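Long-range contacts in probable fumarate reductase Ifc3 (Shewanella frigidimarina, PDB 1QO8), which catalyses in vitro the essentially unidirectional reduction of fumarate to succinate, using one FAD and four covalently bound c-type haems per subunit: residues 120-129 / 140-151; 382-391 / 402-410. All coordinates share one frame; numbering follows the deposited sequence.

Interaction 1. Residues 120-129 / 140-151; sequences ETTQVLVVGA and AKKAGANVILVD. With FAD (flavin-adenine dinucleotide), chain G.
V124 and V147 begin a run of four parallel bridges that ends at V127 and V150; the short strands 124-127 and 147-150 lie 4.7 Å apart at an angle of 14°. Backbone groups satisfy one another alternately across the pair: V124 N gives to N146 O, V124 O takes I148 N, V126 N gives to I148 O, V126 O takes V150 N, and G128 N closes the ladder on V150 O at 2.8 Å. At its start a side chain stands in for backbone, Q123 OE1 accepting N146 N at 3.1 Å from a donor tilted 27° out of the carbonyl plane. T122 OG1, by contrast, is buried 3.4 Å from I148 CD1 without a polar partner. On the sheet face shared with V126, V147 and L149, V124 CG2 packs on the methyls of A140 and A145, both part of the Schellman motif at G144. This is the first beta-alpha-beta unit of a Rossmann-type FAD domain. D151, its CG turned anti to the backbone N (chi1 -171°), reaches back to the loop after the first strand: OD2 accepts A129 N at 3.0 Å through its anti lone pair and FAD O3B at 2.6 Å, while OD1 takes FAD O2B at 3.0 Å and A153 N. An asparagine here puts an NH2 where one oxygen stood, which would probably leave A129 N or A153 N without its acceptor and weaken the hold on the neighbouring ribose hydroxyl. G128 CA sits 3.0 Å from FAD O4B, where a side chain would clash. Two hydroxyls on one carboxylate imply recognition of the adenosine ribose as a diol.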
loop_
_atom_site.group_PDB
_atom_site.type_symbol
_atom_site.label_atom_id
_atom_site.label_comp_id
_atom_site.label_asym_id
_atom_site.label_seq_id
_atom_site.Cartn_x
_atom_site.Cartn_y
_atom_site.Cartn_z
ATOM N N GLU A 120 -4.748 -21.293 -27.147
ATOM C CA GLU A 120 -5.170 -20.453 -28.253
ATOM C C GLU A 120 -4.310 -19.195 -28.187
ATOM O O GLU A 120 -3.702 -19.038 -27.130
ATOM C CB GLU A 120 -6.647 -20.092 -28.209
ATOM C CG GLU A 120 -7.125 -19.195 -27.094
ATOM C CD GLU A 120 -8.646 -19.035 -27.080
ATOM O OE1 GLU A 120 -9.028 -18.285 -28.012
ATOM O OE2 GLU A 120 -9.388 -19.660 -26.270
ATOM N N THR A 121 -4.223 -18.375 -29.207
ATOM C CA THR A 121 -3.280 -17.239 -29.109
ATOM C C THR A 121 -3.990 -16.076 -29.781
ATOM O O THR A 121 -4.852 -16.391 -30.647
ATOM C CB THR A 121 -1.962 -17.596 -29.822
ATOM O OG1 THR A 121 -1.190 -18.553 -29.063
ATOM C CG2 THR A 121 -1.060 -16.407 -30.028
ATOM N N THR A 122 -3.741 -14.836 -29.399
ATOM C CA THR A 122 -4.356 -13.676 -30.013
ATOM C C THR A 122 -3.244 -12.621 -30.134
ATOM O O THR A 122 -2.253 -12.946 -29.537
ATOM C CB THR A 122 -5.255 -12.749 -29.139
ATOM O OG1 THR A 122 -5.493 -13.315 -27.878
ATOM C CG2 THR A 122 -6.461 -12.372 -29.953
ATOM N N GLN A 123 -3.462 -11.432 -30.661
ATOM C CA GLN A 123 -2.470 -10.375 -30.464
ATOM C C GLN A 123 -2.680 -9.569 -29.172
ATOM O O GLN A 123 -1.729 -9.254 -28.421
ATOM C CB GLN A 123 -2.592 -9.531 -31.752
ATOM C CG GLN A 123 -2.120 -10.468 -32.892
ATOM C CD GLN A 123 -1.994 -9.761 -34.204
ATOM O OE1 GLN A 123 -2.757 -8.833 -34.524
ATOM N NE2 GLN A 123 -0.972 -10.242 -34.906
ATOM N N VAL A 124 -3.965 -9.221 -28.903
ATOM C CA VAL A 124 -4.296 -8.328 -27.766
ATOM C C VAL A 124 -5.379 -8.984 -26.918
ATOM O O VAL A 124 -6.473 -9.276 -27.424
ATOM C CB VAL A 124 -4.771 -6.930 -28.124
ATOM C CG1 VAL A 124 -5.011 -5.988 -26.910
ATOM C CG2 VAL A 124 -3.729 -6.168 -29.009
ATOM N N LEU A 125 -5.031 -9.307 -25.678
ATOM C CA LEU A 125 -5.990 -9.774 -24.691
ATOM C C LEU A 125 -6.421 -8.579 -23.808
ATOM O O LEU A 125 -5.550 -7.984 -23.155
ATOM C CB LEU A 125 -5.331 -10.716 -23.698
ATOM C CG LEU A 125 -6.061 -11.794 -22.993
ATOM C CD1 LEU A 125 -5.502 -11.977 -21.594
ATOM C CD2 LEU A 125 -7.602 -11.854 -23.041
ATOM N N VAL A 126 -7.741 -8.346 -23.772
ATOM C CA VAL A 126 -8.239 -7.213 -22.965
ATOM C C VAL A 126 -8.996 -7.837 -21.801
ATOM O O VAL A 126 -9.892 -8.677 -22.073
ATOM C CB VAL A 126 -9.186 -6.279 -23.718
ATOM C CG1 VAL A 126 -9.669 -5.108 -22.750
ATOM C CG2 VAL A 126 -8.466 -5.621 -24.886
ATOM N N VAL A 127 -8.502 -7.584 -20.585
ATOM C CA VAL A 127 -9.119 -8.199 -19.420
ATOM C C VAL A 127 -10.100 -7.183 -18.762
ATOM O O VAL A 127 -9.617 -6.209 -18.194
ATOM C CB VAL A 127 -8.018 -8.560 -18.405
ATOM C CG1 VAL A 127 -8.543 -9.278 -17.196
ATOM C CG2 VAL A 127 -6.884 -9.301 -19.156
ATOM N N GLY A 128 -11.411 -7.415 -18.950
ATOM C CA GLY A 128 -12.390 -6.518 -18.287
ATOM C C GLY A 128 -13.132 -5.763 -19.371
ATOM O O GLY A 128 -12.585 -5.019 -20.157
ATOM N N ALA A 129 -14.436 -5.932 -19.420
ATOM C CA ALA A 129 -15.247 -5.210 -20.410
ATOM C C ALA A 129 -16.128 -4.192 -19.712
ATOM O O ALA A 129 -17.364 -4.219 -19.795
ATOM C CB ALA A 129 -16.105 -6.217 -21.168
ATOM N N ALA A 140 -7.942 -1.369 -30.298
ATOM C CA ALA A 140 -6.916 -2.340 -30.733
ATOM C C ALA A 140 -7.359 -2.917 -32.095
ATOM O O ALA A 140 -6.483 -3.123 -32.942
ATOM C CB ALA A 140 -6.585 -3.374 -29.701
ATOM N N LYS A 141 -8.651 -3.153 -32.274
ATOM C CA LYS A 141 -9.217 -3.658 -33.518
ATOM C C LYS A 141 -9.076 -2.614 -34.627
ATOM O O LYS A 141 -8.587 -2.952 -35.708
ATOM C CB LYS A 141 -10.680 -4.015 -33.348
ATOM C CG LYS A 141 -11.390 -5.008 -34.243
ATOM C CD LYS A 141 -10.832 -6.395 -34.045
ATOM C CE LYS A 141 -11.807 -7.504 -33.747
ATOM N NZ LYS A 141 -12.733 -7.836 -34.877
ATOM N N LYS A 142 -9.427 -1.351 -34.388
ATOM C CA LYS A 142 -9.122 -0.292 -35.320
ATOM C C LYS A 142 -7.646 -0.231 -35.734
ATOM O O LYS A 142 -7.347 0.194 -36.861
ATOM C CB LYS A 142 -9.508 1.120 -34.801
ATOM C CG LYS A 142 -9.216 2.201 -35.830
ATOM C CD LYS A 142 -9.967 3.502 -35.666
ATOM C CE LYS A 142 -9.817 4.428 -36.867
ATOM N NZ LYS A 142 -10.950 4.195 -37.836
ATOM N N ALA A 143 -6.728 -0.531 -34.817
ATOM C CA ALA A 143 -5.309 -0.412 -35.127
ATOM C C ALA A 143 -4.863 -1.627 -35.943
ATOM O O ALA A 143 -3.911 -1.506 -36.695
ATOM C CB ALA A 143 -4.408 -0.241 -33.934
ATOM N N GLY A 144 -5.570 -2.738 -35.846
ATOM C CA GLY A 144 -5.514 -3.770 -36.862
ATOM C C GLY A 144 -5.041 -5.052 -36.201
ATOM O O GLY A 144 -4.574 -5.958 -36.887
ATOM N N ALA A 145 -5.245 -5.080 -34.870
ATOM C CA ALA A 145 -4.801 -6.283 -34.159
ATOM C C ALA A 145 -5.988 -7.183 -33.966
ATOM O O ALA A 145 -7.148 -6.714 -33.906
ATOM C CB ALA A 145 -4.079 -5.914 -32.881
ATOM N N ASN A 146 -5.735 -8.495 -33.899
ATOM C CA ASN A 146 -6.770 -9.380 -33.366
ATOM C C ASN A 146 -6.854 -9.230 -31.847
ATOM O O ASN A 146 -5.842 -9.007 -31.152
ATOM C CB ASN A 146 -6.405 -10.832 -33.731
ATOM C CG ASN A 146 -6.288 -11.037 -35.239
ATOM O OD1 ASN A 146 -7.157 -10.716 -36.046
ATOM N ND2 ASN A 146 -5.175 -11.596 -35.669
ATOM N N VAL A 147 -8.046 -9.420 -31.293
ATOM C CA VAL A 147 -8.350 -9.076 -29.902
ATOM C C VAL A 147 -9.228 -10.158 -29.290
ATOM O O VAL A 147 -10.182 -10.590 -29.924
ATOM C CB VAL A 147 -9.121 -7.745 -29.826
ATOM C CG1 VAL A 147 -9.723 -7.435 -28.446
ATOM C CG2 VAL A 147 -8.216 -6.587 -30.201
ATOM N N ILE A 148 -8.928 -10.589 -28.072
ATOM C CA ILE A 148 -9.906 -11.313 -27.277
ATOM C C ILE A 148 -10.327 -10.359 -26.132
ATOM O O ILE A 148 -9.419 -9.691 -25.669
ATOM C CB ILE A 148 -9.347 -12.646 -26.755
ATOM C CG1 ILE A 148 -9.130 -13.600 -27.995
ATOM C CG2 ILE A 148 -10.237 -13.312 -25.731
ATOM C CD1 ILE A 148 -8.463 -14.897 -27.561
ATOM N N LEU A 149 -11.610 -10.321 -25.790
ATOM C CA LEU A 149 -12.063 -9.398 -24.734
ATOM C C LEU A 149 -12.620 -10.349 -23.699
ATOM O O LEU A 149 -13.536 -11.047 -24.203
ATOM C CB LEU A 149 -13.172 -8.437 -25.183
ATOM C CG LEU A 149 -13.916 -7.630 -24.106
ATOM C CD1 LEU A 149 -12.911 -6.886 -23.190
ATOM C CD2 LEU A 149 -14.844 -6.580 -24.751
ATOM N N VAL A 150 -12.186 -10.383 -22.457
ATOM C CA VAL A 150 -12.786 -11.316 -21.508
ATOM C C VAL A 150 -13.406 -10.602 -20.299
ATOM O O VAL A 150 -12.893 -9.565 -19.855
ATOM C CB VAL A 150 -11.789 -12.354 -20.956
ATOM C CG1 VAL A 150 -11.157 -13.221 -22.069
ATOM C CG2 VAL A 150 -10.604 -11.700 -20.236
ATOM N N ASP A 151 -14.494 -11.185 -19.708
ATOM C CA ASP A 151 -14.971 -10.519 -18.488
ATOM C C ASP A 151 -15.366 -11.617 -17.538
ATOM O O ASP A 151 -16.024 -12.524 -18.015
ATOM C CB ASP A 151 -16.174 -9.578 -18.761
ATOM C CG ASP A 151 -16.488 -8.732 -17.524
ATOM O OD1 ASP A 151 -16.994 -9.247 -16.536
ATOM O OD2 ASP A 151 -16.198 -7.505 -17.625
HETATM P PA FAD G . -15.311 -1.189 -14.596
HETATM O O1A FAD G . -16.401 -0.488 -15.345
HETATM O O2A FAD G . -15.506 -1.629 -13.329
HETATM O O5B FAD G . -15.280 -2.578 -15.331
HETATM C C5B FAD G . -14.224 -3.598 -15.092
HETATM C C4B FAD G . -14.671 -4.952 -15.840
HETATM O O4B FAD G . -13.537 -5.901 -15.533
HETATM C C3B FAD G . -15.891 -5.619 -15.124
HETATM O O3B FAD G . -17.037 -5.829 -15.819
HETATM C C2B FAD G . -15.269 -6.759 -14.238
HETATM O O2B FAD G . -16.120 -7.915 -14.041
HETATM C C1B FAD G . -14.169 -7.183 -15.138
HETATM N N9A FAD G . -13.075 -7.863 -14.433
HETATM C C8A FAD G . -12.567 -7.603 -13.185
HETATM N N7A FAD G . -11.673 -8.481 -12.821
HETATM C C5A FAD G . -11.570 -9.379 -13.880
HETATM C C6A FAD G . -10.826 -10.621 -14.065
HETATM N N6A FAD G . -10.000 -11.117 -13.185
HETATM N N1A FAD G . -10.995 -11.198 -15.281
HETATM C C2A FAD G . -11.914 -10.764 -16.209
HETATM N N3A FAD G . -12.656 -9.639 -16.108
HETATM C C4A FAD G . -12.448 -9.025 -14.912
HETATM N N1 FAD G . -17.200 8.408 -12.506
HETATM C C2 FAD G . -17.354 9.428 -13.307
HETATM O O2 FAD G . -16.512 10.060 -13.855
HETATM N N3 FAD G . -18.641 9.942 -13.652
HETATM C C4 FAD G . -19.721 9.272 -13.086
HETATM O O4 FAD G . -20.830 9.676 -13.290
HETATM C C4X FAD G . -19.514 8.176 -12.143
HETATM N N5 FAD G . -20.565 7.584 -11.554
HETATM C C5X FAD G . -20.395 6.515 -10.741
HETATM C C6 FAD G . -21.537 5.935 -10.173
HETATM C C7 FAD G . -21.400 4.843 -9.349
HETATM C C7M FAD G . -22.567 4.165 -8.707
HETATM C C8 FAD G . -20.079 4.307 -9.133
HETATM C C8M FAD G . -19.924 3.074 -8.296
HETATM C C9 FAD G . -18.964 4.855 -9.713
HETATM C C9A FAD G . -19.075 5.958 -10.526
HETATM N N10 FAD G . -18.003 6.627 -11.148
HETATM C C10 FAD G . -18.178 7.701 -11.933
HETATM C "C1'" FAD G . -16.683 5.934 -11.291
HETATM C "C2'" FAD G . -16.542 5.358 -12.740
HETATM O "O2'" FAD G . -17.898 4.848 -12.975
HETATM C "C3'" FAD G . -15.677 4.082 -12.591
HETATM O "O3'" FAD G . -14.388 4.404 -12.052
HETATM C "C4'" FAD G . -15.222 3.685 -14.035
HETATM O "O4'" FAD G . -16.465 3.283 -14.687
HETATM C "C5'" FAD G . -14.343 2.394 -13.865
HETATM O "O5'" FAD G . -14.277 1.827 -15.320
HETATM P P FAD G . -13.390 0.622 -15.689
HETATM O O1P FAD G . -13.593 0.452 -17.178
HETATM O O2P FAD G . -12.143 0.954 -15.162
HETATM O O3P FAD G . -13.898 -0.438 -14.842
#

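Interaction 2. Residues 382-391 / 402-410; sequences MVNKDGNRFI and DAILKQPGQ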
loop_
_atom_site.group_PDB
_atom_site.type_symbol
_atom_site.label_atom_id
_atom_site.label_comp_id
_atom_site.label_asym_id
_atom_site.label_seq_id
_atom_site.Cartn_x
_atom_site.Cartn_y
_atom_site.Cartn_z
ATOM N N MET A 382 -31.121 13.330 10.225
ATOM C CA MET A 382 -30.364 12.088 10.313
ATOM C C MET A 382 -30.283 11.657 11.766
ATOM O O MET A 382 -29.880 12.446 12.607
ATOM C CB MET A 382 -28.967 12.249 9.689
ATOM C CG MET A 382 -28.239 10.881 9.549
ATOM S SD MET A 382 -26.738 11.073 8.555
ATOM C CE MET A 382 -25.831 12.320 9.447
ATOM N N VAL A 383 -30.673 10.406 11.956
ATOM C CA VAL A 383 -30.868 9.803 13.261
ATOM C C VAL A 383 -30.148 8.431 13.317
ATOM O O VAL A 383 -29.948 7.771 12.271
ATOM C CB VAL A 383 -32.389 9.788 13.313
ATOM C CG1 VAL A 383 -33.120 8.499 13.388
ATOM C CG2 VAL A 383 -32.962 10.904 14.184
ATOM N N ASN A 384 -29.700 8.057 14.501
ATOM C CA ASN A 384 -28.963 6.773 14.595
ATOM C C ASN A 384 -29.959 5.639 14.749
ATOM O O ASN A 384 -31.181 5.904 14.644
ATOM C CB ASN A 384 -27.933 6.842 15.705
ATOM C CG ASN A 384 -28.545 6.925 17.085
ATOM O OD1 ASN A 384 -29.766 6.768 17.337
ATOM N ND2 ASN A 384 -27.582 7.173 17.970
ATOM N N LYS A 385 -29.505 4.403 14.932
ATOM C CA LYS A 385 -30.435 3.268 15.079
ATOM C C LYS A 385 -31.461 3.375 16.188
ATOM O O LYS A 385 -32.519 2.710 16.184
ATOM C CB LYS A 385 -29.536 2.020 15.332
ATOM C CG LYS A 385 -30.000 1.035 16.371
ATOM C CD LYS A 385 -29.037 -0.099 16.688
ATOM C CE LYS A 385 -29.643 -0.970 17.798
ATOM N NZ LYS A 385 -29.424 -0.264 19.129
ATOM N N ASP A 386 -31.210 4.084 17.263
ATOM C CA ASP A 386 -32.127 4.402 18.325
ATOM C C ASP A 386 -33.136 5.513 17.985
ATOM O O ASP A 386 -34.206 5.573 18.632
ATOM C CB ASP A 386 -31.388 4.850 19.604
ATOM C CG ASP A 386 -30.519 3.702 20.136
ATOM O OD1 ASP A 386 -30.873 2.523 19.977
ATOM O OD2 ASP A 386 -29.438 4.022 20.700
ATOM N N GLY A 387 -32.768 6.336 17.034
ATOM C CA GLY A 387 -33.603 7.487 16.715
ATOM C C GLY A 387 -33.096 8.813 17.254
ATOM O O GLY A 387 -33.899 9.738 17.234
ATOM N N ASN A 388 -31.813 8.978 17.559
ATOM C CA ASN A 388 -31.221 10.197 18.022
ATOM C C ASN A 388 -30.346 10.854 16.967
ATOM O O ASN A 388 -29.579 10.170 16.283
ATOM C CB ASN A 388 -30.306 9.926 19.277
ATOM C CG ASN A 388 -31.175 9.351 20.388
ATOM O OD1 ASN A 388 -32.239 9.929 20.667
ATOM N ND2 ASN A 388 -30.953 8.218 21.020
ATOM N N ARG A 389 -30.389 12.170 16.831
ATOM C CA ARG A 389 -29.522 12.919 15.941
ATOM C C ARG A 389 -28.138 12.836 16.565
ATOM O O ARG A 389 -28.165 12.533 17.742
ATOM C CB ARG A 389 -30.015 14.404 15.822
ATOM C CG ARG A 389 -31.310 14.514 14.977
ATOM C CD ARG A 389 -31.836 15.999 15.061
ATOM N NE ARG A 389 -30.972 16.784 14.223
ATOM C CZ ARG A 389 -30.405 17.951 14.552
ATOM N NH1 ARG A 389 -30.810 18.445 15.746
ATOM N NH2 ARG A 389 -29.684 18.630 13.679
ATOM N N PHE A 390 -27.039 13.068 15.869
ATOM C CA PHE A 390 -25.742 12.813 16.483
ATOM C C PHE A 390 -24.824 13.819 15.812
ATOM O O PHE A 390 -23.714 13.983 16.167
ATOM C CB PHE A 390 -25.121 11.423 16.252
ATOM C CG PHE A 390 -25.352 10.878 14.849
ATOM C CD1 PHE A 390 -26.516 10.257 14.530
ATOM C CD2 PHE A 390 -24.379 10.973 13.864
ATOM C CE1 PHE A 390 -26.721 9.785 13.225
ATOM C CE2 PHE A 390 -24.558 10.566 12.534
ATOM C CZ PHE A 390 -25.741 9.916 12.257
ATOM N N ILE A 391 -25.315 14.684 14.942
ATOM C CA ILE A 391 -24.441 15.614 14.229
ATOM C C ILE A 391 -25.365 16.480 13.356
ATOM O O ILE A 391 -26.516 16.100 13.137
ATOM C CB ILE A 391 -23.316 14.979 13.409
ATOM C CG1 ILE A 391 -22.356 16.114 13.034
ATOM C CG2 ILE A 391 -23.728 14.196 12.164
ATOM C CD1 ILE A 391 -20.931 15.673 12.684
ATOM N N ASP A 402 -17.548 9.953 9.211
ATOM C CA ASP A 402 -16.908 9.567 10.474
ATOM C C ASP A 402 -17.944 9.577 11.570
ATOM O O ASP A 402 -17.925 8.561 12.289
ATOM C CB ASP A 402 -15.707 10.475 10.845
ATOM C CG ASP A 402 -15.092 9.971 12.163
ATOM O OD1 ASP A 402 -14.500 8.868 12.176
ATOM O OD2 ASP A 402 -15.252 10.622 13.219
ATOM N N ALA A 403 -18.912 10.505 11.677
ATOM C CA ALA A 403 -19.876 10.328 12.782
ATOM C C ALA A 403 -20.846 9.172 12.568
ATOM O O ALA A 403 -21.270 8.523 13.513
ATOM C CB ALA A 403 -20.685 11.617 12.996
ATOM N N ILE A 404 -21.296 8.888 11.341
ATOM C CA ILE A 404 -22.079 7.670 11.123
ATOM C C ILE A 404 -21.286 6.431 11.610
ATOM O O ILE A 404 -21.873 5.638 12.340
ATOM C CB ILE A 404 -22.546 7.519 9.662
ATOM C CG1 ILE A 404 -23.474 8.683 9.180
ATOM C CG2 ILE A 404 -23.278 6.197 9.630
ATOM C CD1 ILE A 404 -23.628 8.795 7.690
ATOM N N LEU A 405 -20.022 6.231 11.268
ATOM C CA LEU A 405 -19.230 5.070 11.651
ATOM C C LEU A 405 -19.091 4.937 13.162
ATOM O O LEU A 405 -18.947 3.783 13.600
ATOM C CB LEU A 405 -17.814 5.059 10.990
ATOM C CG LEU A 405 -17.997 5.007 9.438
ATOM C CD1 LEU A 405 -16.723 5.278 8.651
ATOM C CD2 LEU A 405 -18.485 3.609 9.045
ATOM N N LYS A 406 -19.214 6.027 13.926
ATOM C CA LYS A 406 -19.195 5.989 15.377
ATOM C C LYS A 406 -20.561 5.620 15.981
ATOM O O LYS A 406 -20.579 5.405 17.191
ATOM C CB LYS A 406 -18.850 7.325 16.016
ATOM C CG LYS A 406 -17.543 7.941 15.554
ATOM C CD LYS A 406 -17.263 9.230 16.345
ATOM C CE LYS A 406 -16.160 9.009 17.329
ATOM N NZ LYS A 406 -14.857 9.670 17.050
ATOM N N GLN A 407 -21.626 5.554 15.175
ATOM C CA GLN A 407 -22.916 5.193 15.788
ATOM C C GLN A 407 -23.040 3.665 15.891
ATOM O O GLN A 407 -22.428 2.971 15.084
ATOM C CB GLN A 407 -24.120 5.719 14.965
ATOM C CG GLN A 407 -24.030 7.231 14.690
ATOM C CD GLN A 407 -23.909 8.000 16.005
ATOM O OE1 GLN A 407 -24.761 7.888 16.867
ATOM N NE2 GLN A 407 -22.838 8.755 16.178
ATOM N N PRO A 408 -23.872 3.172 16.789
ATOM C CA PRO A 408 -24.226 1.784 16.900
ATOM C C PRO A 408 -24.681 1.113 15.624
ATOM O O PRO A 408 -25.606 1.625 14.975
ATOM C CB PRO A 408 -25.397 1.694 17.892
ATOM C CG PRO A 408 -25.578 3.079 18.406
ATOM C CD PRO A 408 -24.540 3.993 17.828
ATOM N N GLY A 409 -23.954 0.058 15.223
ATOM C CA GLY A 409 -24.255 -0.596 13.955
ATOM C C GLY A 409 -23.572 0.116 12.815
ATOM O O GLY A 409 -23.595 -0.367 11.690
ATOM N N GLN A 410 -22.905 1.253 13.016
ATOM C CA GLN A 410 -22.288 1.928 11.867
ATOM C C GLN A 410 -23.173 2.325 10.708
ATOM O O GLN A 410 -22.715 2.387 9.554
ATOM C CB GLN A 410 -21.321 0.925 11.205
ATOM C CG GLN A 410 -19.947 1.498 11.248
ATOM C CD GLN A 410 -19.232 0.894 12.460
ATOM O OE1 GLN A 410 -19.872 0.133 13.193
ATOM N NE2 GLN A 410 -17.970 1.299 12.467
HETATM O O HOH W 1 -26.823 3.912 14.276
#
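N384 and Q407 bring the two backbones to a CA-CA distance of 6.4 Å, K385 and P408 to 6.6 Å, with no direct backbone hydrogen bond between the segments. A water accepts from K385 N at 2.8 Å and donates to P408 O. The first segment makes a type I beta turn, N384 to G387. N384 OD1 ties the turn together, accepting N388 N at 3.0 Å from above its carbonyl plane and, weakly, D386 N and G387 N. N384 ND2 gives a straight bond (168°) to Q407 OE1, in the planes of both amides. The contact joins the turn after strand 381-383, which pairs antiparallel with 412-417 in a mixed sheet, to the chain leaving helix 397-405. Q407, bent at chi2 (-56°), stacks its amide over the CB-CG end of F390, planes 12° apart, while its CG sits over the ring centre at 3.7 Å in a CH-pi contact. NE2 fixes the amide too, donating to A403 O. A403 CB meets the ring at its edge, 3.8 Å from F390 CD2, and also touches I391. The M382 side chain crosses that of I404 at about a right angle, M382 SD 4.0 Å from I404 CD1, with A412 beside M382 and F390.

Interactions 1 and 2 lie on opposite sides of the chain's centre, their own centres 48 Å apart and their nearest atoms about 29 Å apart, and both belong to the flavoprotein part of the chain. Interaction 1 closes before interaction 2 opens along the chain. Residues 120-129 / 140-151 meet the adenosine end of FAD directly. Residues 382-391 / 402-410 lie well away from FAD but toward the substrate site: the I404 side chain is about 8 Å from that of H360 and about 9 Å from that of R397, assigned by similarity to succinate binding and proton donation. Interaction 1 therefore serves the adenosine end of FAD, whereas interaction 2 is structural packing near the probable substrate site.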